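Local coordinates for protein endo-pectate lyase (Erwinia chrysanthemi, PDB 3B4N) that probably cleaves polygalacturonate and methylated pectins within the chain by calcium-dependent elimination, leaving oligosaccharides with unsaturated galacturonosyl ends, at residues A[224-229]-A[233-238]; A[278-283]-A[291-296]. All coordinates share one frame; numbering follows the deposited sequence.

Contact 1: residues A[224-229]-A[233-238]; sequences KVLQHN and STTVVK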
ATOM      1  N   LYS A 224       3.603   1.233  11.792  1.00 11.66           N
ATOM      2  CA  LYS A 224       4.019   0.879  10.443  1.00 10.55           C
ATOM      3  C   LYS A 224       2.928   0.314   9.546  1.00 10.07           C
ATOM      4  O   LYS A 224       1.957  -0.281  10.008  1.00 11.13           O
ATOM      5  CB  LYS A 224       5.202  -0.101  10.490  1.00 13.46           C
ATOM      6  CG  LYS A 224       4.847  -1.553  10.777  1.00 14.51           C
ATOM      7  CD  LYS A 224       4.228  -1.754  12.153  1.00 15.97           C
ATOM      8  CE  LYS A 224       4.098  -3.243  12.461  1.00 18.09           C
ATOM      9  NZ  LYS A 224       3.249  -3.507  13.660  1.00 19.44           N
ATOM     10  N   VAL A 225       3.104   0.527   8.247  1.00  8.02           N
ATOM     11  CA  VAL A 225       2.190   0.006   7.242  1.00  8.21           C
ATOM     12  C   VAL A 225       2.712  -1.376   6.844  1.00  7.90           C
ATOM     13  O   VAL A 225       1.975  -2.374   6.902  1.00  7.68           O
ATOM     14  CB  VAL A 225       2.150   0.923   6.003  1.00  7.05           C
ATOM     15  CG1 VAL A 225       1.296   0.304   4.915  1.00  9.45           C
ATOM     16  CG2 VAL A 225       1.570   2.283   6.401  1.00  9.30           C
ATOM     17  N   LEU A 226       3.988  -1.429   6.472  1.00  9.13           N
ATOM     18  CA  LEU A 226       4.623  -2.675   6.058  1.00  8.03           C
ATOM     19  C   LEU A 226       5.666  -3.133   7.079  1.00  7.41           C
ATOM     20  O   LEU A 226       6.621  -2.409   7.389  1.00  9.79           O
ATOM     21  CB  LEU A 226       5.275  -2.491   4.673  1.00  7.98           C
ATOM     22  CG  LEU A 226       4.345  -1.927   3.586  1.00  7.99           C
ATOM     23  CD1 LEU A 226       5.137  -1.616   2.312  1.00  7.38           C
ATOM     24  CD2 LEU A 226       3.230  -2.911   3.293  1.00  8.05           C
ATOM     25  N   GLN A 227       5.458  -4.334   7.618  1.00  9.41           N
ATOM     26  CA  GLN A 227       6.375  -4.925   8.590  1.00  8.38           C
ATOM     27  C   GLN A 227       7.216  -5.953   7.837  1.00  9.12           C
ATOM     28  O   GLN A 227       6.692  -6.701   7.018  1.00 11.84           O
ATOM     29  CB  GLN A 227       5.578  -5.601   9.710  1.00 11.44           C
ATOM     30  CG  GLN A 227       6.420  -6.311  10.769  1.00 12.32           C
ATOM     31  CD  GLN A 227       7.319  -5.370  11.551  1.00 14.96           C
ATOM     32  OE1 GLN A 227       7.059  -4.170  11.652  1.00 16.42           O
ATOM     33  NE2 GLN A 227       8.381  -5.922  12.128  1.00 17.81           N
ATOM     34  N   HIS A 228       8.509  -5.993   8.113  1.00  9.24           N
ATOM     35  CA  HIS A 228       9.401  -6.897   7.389  1.00  7.97           C
ATOM     36  C   HIS A 228      10.258  -7.664   8.391  1.00  9.07           C
ATOM     37  O   HIS A 228      11.120  -7.082   9.068  1.00  9.37           O
ATOM     38  CB  HIS A 228      10.238  -6.030   6.435  1.00  8.77           C
ATOM     39  CG  HIS A 228      11.012  -6.790   5.407  1.00  7.61           C
ATOM     40  ND1 HIS A 228      11.373  -6.218   4.205  1.00  8.27           N
ATOM     41  CD2 HIS A 228      11.579  -8.020   5.426  1.00  9.53           C
ATOM     42  CE1 HIS A 228      12.134  -7.065   3.531  1.00  8.95           C
ATOM     43  NE2 HIS A 228      12.274  -8.165   4.250  1.00 10.92           N
ATOM     44  N   ASN A 229       9.997  -8.970   8.478  1.00  9.65           N
ATOM     45  CA  ASN A 229      10.669  -9.863   9.428  1.00  9.46           C
ATOM     46  C   ASN A 229      11.665 -10.851   8.843  1.00 10.02           C
ATOM     47  O   ASN A 229      12.644 -11.206   9.501  1.00 10.56           O
ATOM     48  CB  ASN A 229       9.631 -10.688  10.196  1.00 11.04           C
ATOM     49  CG  ASN A 229       8.610  -9.838  10.919  1.00 11.97           C
ATOM     50  OD1 ASN A 229       7.428 -10.183  10.962  1.00 14.41           O
ATOM     51  ND2 ASN A 229       9.055  -8.736  11.502  1.00  9.61           N
ATOM     52  N   SER A 233      15.629 -10.784   2.069  1.00 10.90           N
ATOM     53  CA  SER A 233      14.341 -10.586   1.427  1.00 10.51           C
ATOM     54  C   SER A 233      14.054  -9.129   1.120  1.00  9.98           C
ATOM     55  O   SER A 233      14.642  -8.225   1.717  1.00  9.94           O
ATOM     56  CB  SER A 233      13.254 -11.136   2.338  1.00 10.75           C
ATOM     57  OG  SER A 233      13.406 -10.600   3.637  1.00  9.80           O
ATOM     58  N   THR A 234      13.090  -8.914   0.234  1.00  9.50           N
ATOM     59  CA  THR A 234      12.760  -7.578  -0.231  1.00  9.43           C
ATOM     60  C   THR A 234      11.280  -7.255  -0.222  1.00  8.54           C
ATOM     61  O   THR A 234      10.456  -8.110  -0.538  1.00  8.60           O
ATOM     62  CB  THR A 234      13.218  -7.420  -1.701  1.00  8.97           C
ATOM     63  OG1 THR A 234      14.576  -7.869  -1.820  1.00 11.23           O
ATOM     64  CG2 THR A 234      13.114  -5.970  -2.171  1.00 11.30           C
ATOM     65  N   THR A 235      10.956  -6.017   0.152  1.00  8.13           N
ATOM     66  CA  THR A 235       9.588  -5.521   0.080  1.00  7.94           C
ATOM     67  C   THR A 235       9.646  -4.472  -1.033  1.00  7.64           C
ATOM     68  O   THR A 235      10.490  -3.570  -1.006  1.00  8.64           O
ATOM     69  CB  THR A 235       9.120  -4.877   1.390  1.00  7.73           C
ATOM     70  OG1 THR A 235       9.044  -5.889   2.404  1.00  8.21           O
ATOM     71  CG2 THR A 235       7.730  -4.253   1.211  1.00  7.87           C
ATOM     72  N   VAL A 236       8.768  -4.624  -2.023  1.00  9.12           N
ATOM     73  CA  VAL A 236       8.710  -3.734  -3.182  1.00  8.61           C
ATOM     74  C   VAL A 236       7.395  -2.959  -3.162  1.00  8.63           C
ATOM     75  O   VAL A 236       6.342  -3.538  -2.909  1.00  8.82           O
ATOM     76  CB  VAL A 236       8.798  -4.561  -4.489  1.00  9.87           C
ATOM     77  CG1 VAL A 236       8.779  -3.641  -5.714  1.00  8.77           C
ATOM     78  CG2 VAL A 236      10.062  -5.410  -4.479  1.00 10.66           C
ATOM     79  N   VAL A 237       7.467  -1.653  -3.419  1.00  7.63           N
ATOM     80  CA  VAL A 237       6.281  -0.800  -3.435  1.00  8.37           C
ATOM     81  C   VAL A 237       6.232  -0.030  -4.747  1.00  7.54           C
ATOM     82  O   VAL A 237       7.117   0.783  -5.032  1.00  8.12           O
ATOM     83  CB  VAL A 237       6.300   0.207  -2.263  1.00  8.28           C
ATOM     84  CG1 VAL A 237       5.042   1.091  -2.313  1.00 10.43           C
ATOM     85  CG2 VAL A 237       6.384  -0.539  -0.928  1.00  9.35           C
ATOM     86  N   LYS A 238       5.200  -0.294  -5.542  1.00  7.44           N
ATOM     87  CA  LYS A 238       5.039   0.363  -6.833  1.00  7.96           C
ATOM     88  C   LYS A 238       3.569   0.572  -7.170  1.00  9.29           C
ATOM     89  O   LYS A 238       2.697   0.326  -6.343  1.00  8.75           O
ATOM     90  CB  LYS A 238       5.736  -0.451  -7.930  1.00 10.25           C
ATOM     91  CG  LYS A 238       5.226  -1.868  -8.128  1.00 11.38           C
ATOM     92  CD  LYS A 238       6.153  -2.586  -9.098  1.00 16.00           C
ATOM     93  CE  LYS A 238       5.802  -4.034  -9.290  1.00 16.86           C
ATOM     94  NZ  LYS A 238       6.645  -4.582 -10.404  1.00 19.22           N
TER
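The backbones of 224-229 and 233-238 face each other across the interior of the right-handed parallel beta-helix, closest at His228 and Thr235 (CA to CA 7.4 Å), where two strands of one coil belong to different walls. His228 makes the polar half of the contact, pointing toward 233-238. Its CG stands anti to the backbone N (chi1 -168°), which carries the imidazole across to Ser233 and Thr234. There NE2 and Ser233 OG share a hydrogen bond of 2.8 Å, nearly straight at 167°, with OG at the ring edge, near its plane; CE1 of the same ring lies 3.8 Å from Thr234 CA. At the other nitrogen, ND1 lies 3.0 Å from Thr235 OG1, which approaches obliquely, while Trp251 NE1 is hydrogen-bonded to ND1 and Asn199 ND2 to Thr235 OG1. Trp251 also meets the imidazole with its ring plane steeply turned. Toward Val237 the contact becomes apolar: Leu226 CD1 packs 3.6 Å from Val237 CG2 and 3.9 Å from Thr235 CG2. Ser230 OG, from the connecting turn, hydrogen-bonds Ser233 OG. The buried imidazole is thus gripped at both nitrogens, which fixes its rotation, and the bond from the indole N-H makes ND1 an acceptor.

Contact 2: residues A[278-283]-A[291-296]; sequences DSIAGV and ATISGL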
ATOM      1  N   ASP A 278       4.959  10.004  10.074  1.00 13.11           N
ATOM      2  CA  ASP A 278       6.095  10.355  10.916  1.00 13.41           C
ATOM      3  C   ASP A 278       7.443  10.196  10.225  1.00 12.14           C
ATOM      4  O   ASP A 278       8.339  11.018  10.420  1.00 13.73           O
ATOM      5  CB  ASP A 278       6.054   9.553  12.217  1.00 14.64           C
ATOM      6  CG  ASP A 278       4.832   9.872  13.056  1.00 16.97           C
ATOM      7  OD1 ASP A 278       4.472  11.062  13.160  1.00 20.77           O
ATOM      8  OD2 ASP A 278       4.229   8.939  13.620  1.00 20.57           O
ATOM      9  N   SER A 279       7.585   9.138   9.429  1.00 10.57           N
ATOM     10  CA  SER A 279       8.803   8.865   8.671  1.00 11.36           C
ATOM     11  C   SER A 279       8.443   7.834   7.616  1.00 10.56           C
ATOM     12  O   SER A 279       7.377   7.228   7.681  1.00 10.51           O
ATOM     13  CB  SER A 279       9.924   8.333   9.571  1.00 12.68           C
ATOM     14  OG  SER A 279       9.553   7.128  10.204  1.00 14.70           O
ATOM     15  N   ILE A 280       9.319   7.627   6.644  1.00 10.15           N
ATOM     16  CA  ILE A 280       9.018   6.673   5.593  1.00  9.56           C
ATOM     17  C   ILE A 280       9.590   5.275   5.834  1.00  9.64           C
ATOM     18  O   ILE A 280       8.835   4.302   5.907  1.00  9.49           O
ATOM     19  CB  ILE A 280       9.501   7.213   4.218  1.00  9.64           C
ATOM     20  CG1 ILE A 280       8.803   8.541   3.907  1.00 10.05           C
ATOM     21  CG2 ILE A 280       9.203   6.202   3.118  1.00 10.93           C
ATOM     22  CD1 ILE A 280       7.293   8.439   3.784  1.00 11.60           C
ATOM     23  N   ALA A 281      10.907   5.181   5.997  1.00  9.40           N
ATOM     24  CA  ALA A 281      11.568   3.893   6.167  1.00  9.02           C
ATOM     25  C   ALA A 281      12.567   3.865   7.304  1.00 10.21           C
ATOM     26  O   ALA A 281      13.235   4.857   7.577  1.00 11.32           O
ATOM     27  CB  ALA A 281      12.278   3.528   4.878  1.00 10.37           C
ATOM     28  N   GLY A 282      12.669   2.702   7.940  1.00  9.09           N
ATOM     29  CA  GLY A 282      13.612   2.504   9.027  1.00  9.97           C
ATOM     30  C   GLY A 282      14.455   1.270   8.750  1.00  9.64           C
ATOM     31  O   GLY A 282      13.938   0.147   8.731  1.00 10.64           O
ATOM     32  N   VAL A 283      15.750   1.478   8.533  1.00 10.09           N
ATOM     33  CA  VAL A 283      16.681   0.390   8.245  1.00 10.55           C
ATOM     34  C   VAL A 283      17.612   0.130   9.418  1.00 10.78           C
ATOM     35  O   VAL A 283      17.996   1.057  10.132  1.00 12.31           O
ATOM     36  CB  VAL A 283      17.570   0.701   6.994  1.00 10.92           C
ATOM     37  CG1 VAL A 283      16.708   0.777   5.743  1.00 11.08           C
ATOM     38  CG2 VAL A 283      18.337   2.002   7.189  1.00 12.37           C
ATOM     39  N   ALA A 291      17.446   0.533   1.948  1.00  9.12           N
ATOM     40  CA  ALA A 291      16.185   1.052   1.420  1.00  8.80           C
ATOM     41  C   ALA A 291      16.532   1.843   0.169  1.00 10.37           C
ATOM     42  O   ALA A 291      17.316   2.778   0.226  1.00  9.76           O
ATOM     43  CB  ALA A 291      15.513   1.958   2.430  1.00  8.82           C
ATOM     44  N   THR A 292      15.952   1.454  -0.962  1.00  9.37           N
ATOM     45  CA  THR A 292      16.188   2.127  -2.237  1.00 10.33           C
ATOM     46  C   THR A 292      14.856   2.781  -2.582  1.00 10.45           C
ATOM     47  O   THR A 292      13.886   2.091  -2.883  1.00 12.11           O
ATOM     48  CB  THR A 292      16.621   1.099  -3.293  1.00 12.45           C
ATOM     49  OG1 THR A 292      17.850   0.491  -2.865  1.00 13.56           O
ATOM     50  CG2 THR A 292      16.837   1.760  -4.644  1.00 14.73           C
ATOM     51  N   ILE A 293      14.831   4.112  -2.547  1.00  9.52           N
ATOM     52  CA  ILE A 293      13.605   4.888  -2.739  1.00  9.92           C
ATOM     53  C   ILE A 293      13.633   5.989  -3.796  1.00 11.41           C
ATOM     54  O   ILE A 293      14.562   6.796  -3.838  1.00 12.53           O
ATOM     55  CB  ILE A 293      13.222   5.579  -1.400  1.00 10.94           C
ATOM     56  CG1 ILE A 293      13.038   4.534  -0.306  1.00 11.17           C
ATOM     57  CG2 ILE A 293      11.962   6.419  -1.560  1.00 11.55           C
ATOM     58  CD1 ILE A 293      12.881   5.136   1.078  1.00 14.27           C
ATOM     59  N   SER A 294      12.585   6.031  -4.618  1.00 10.47           N
ATOM     60  CA  SER A 294      12.401   7.056  -5.642  1.00 11.14           C
ATOM     61  C   SER A 294      10.925   7.034  -6.035  1.00 11.65           C
ATOM     62  O   SER A 294      10.202   6.088  -5.702  1.00 10.88           O
ATOM     63  CB  SER A 294      13.294   6.795  -6.866  1.00 13.22           C
ATOM     64  OG  SER A 294      12.983   5.574  -7.515  1.00 12.69           O
ATOM     65  N   GLY A 295      10.479   8.079  -6.724  1.00 10.44           N
ATOM     66  CA  GLY A 295       9.088   8.149  -7.133  1.00 10.10           C
ATOM     67  C   GLY A 295       8.137   8.345  -5.968  1.00  9.99           C
ATOM     68  O   GLY A 295       6.957   8.002  -6.068  1.00 10.96           O
ATOM     69  N   LEU A 296       8.643   8.904  -4.873  1.00 10.54           N
ATOM     70  CA  LEU A 296       7.836   9.129  -3.679  1.00 11.21           C
ATOM     71  C   LEU A 296       7.293  10.549  -3.628  1.00 11.52           C
ATOM     72  O   LEU A 296       8.051  11.513  -3.695  1.00 12.45           O
ATOM     73  CB  LEU A 296       8.671   8.854  -2.428  1.00 11.42           C
ATOM     74  CG  LEU A 296       8.008   9.083  -1.068  1.00 10.05           C
ATOM     75  CD1 LEU A 296       6.831   8.140  -0.872  1.00 10.90           C
ATOM     76  CD2 LEU A 296       9.046   8.843   0.017  1.00 11.72           C
TER
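Small and branched aliphatic side chains from 278-283 and 291-296 meet across the interior of the beta-helix, without a hydrogen bond between the two segments. At one end Val283 CG1 packs 3.7 Å from Ala291 CB; the valine branch that touches is the one anti to the carbonyl carbon (chi1 -65°). Beside this pair the methyl of Ala281 lies 4.4 Å from Ala291 CB and 4.2 Å from Ile293 CD1, so that it sits over two residues of the facing wall. Ile293 CD1 also comes within 4.3 Å of Ile280 CG2. At the far end Ile280 and Leu296 reach toward each other tip to tip, with Leu296 CD2 set 3.9 Å from Ile280 CG1 and only slightly farther from CG2 and CD1 of the same isoleucine. Strands 281-283 and 291-293 run at 150° to each other, their axes 8.9 Å apart at closest approach, a separation bridged by side chains. The chain bends at Ile280, which turns its side chain into the interior, and Gly295, with positive phi, lies in the bend just before Leu296. Neighbouring coils hold the backbone of 278-283: Ile280 is hydrogen-bonded to Trp251, and Ala281 to Val308 and Glu310. Side chains of the same coils close in as well, Leu250 against Ile280, Trp251 against Ala281 and Val283, and Val336 against Ile293. The chemistry is purely apolar, so cohesion between the two walls here rests on dispersion and the exclusion of water, in a buried layer away from the metal sites.

Contact 1 (224-229 with 233-238) comes first along the chain and is complete before contact 2 (278-283 with 291-296) begins. Their centres are 10 Å apart and their nearest atoms about 6 Å, without touching. Strands 224-228 and 276-284 lie parallel in the same mixed sheet, with 246-253 between them; strands 233-238 and 290-298 are likewise separated by 264-268 on the facing side. The two contacts therefore join the same pair of walls two coils apart, and Trp251 of the intervening coil meets residues of both. Contact 1, on the side nearer the bound zinc ions, mixes an imidazole with aliphatic groups, whereas contact 2 is wholly aliphatic.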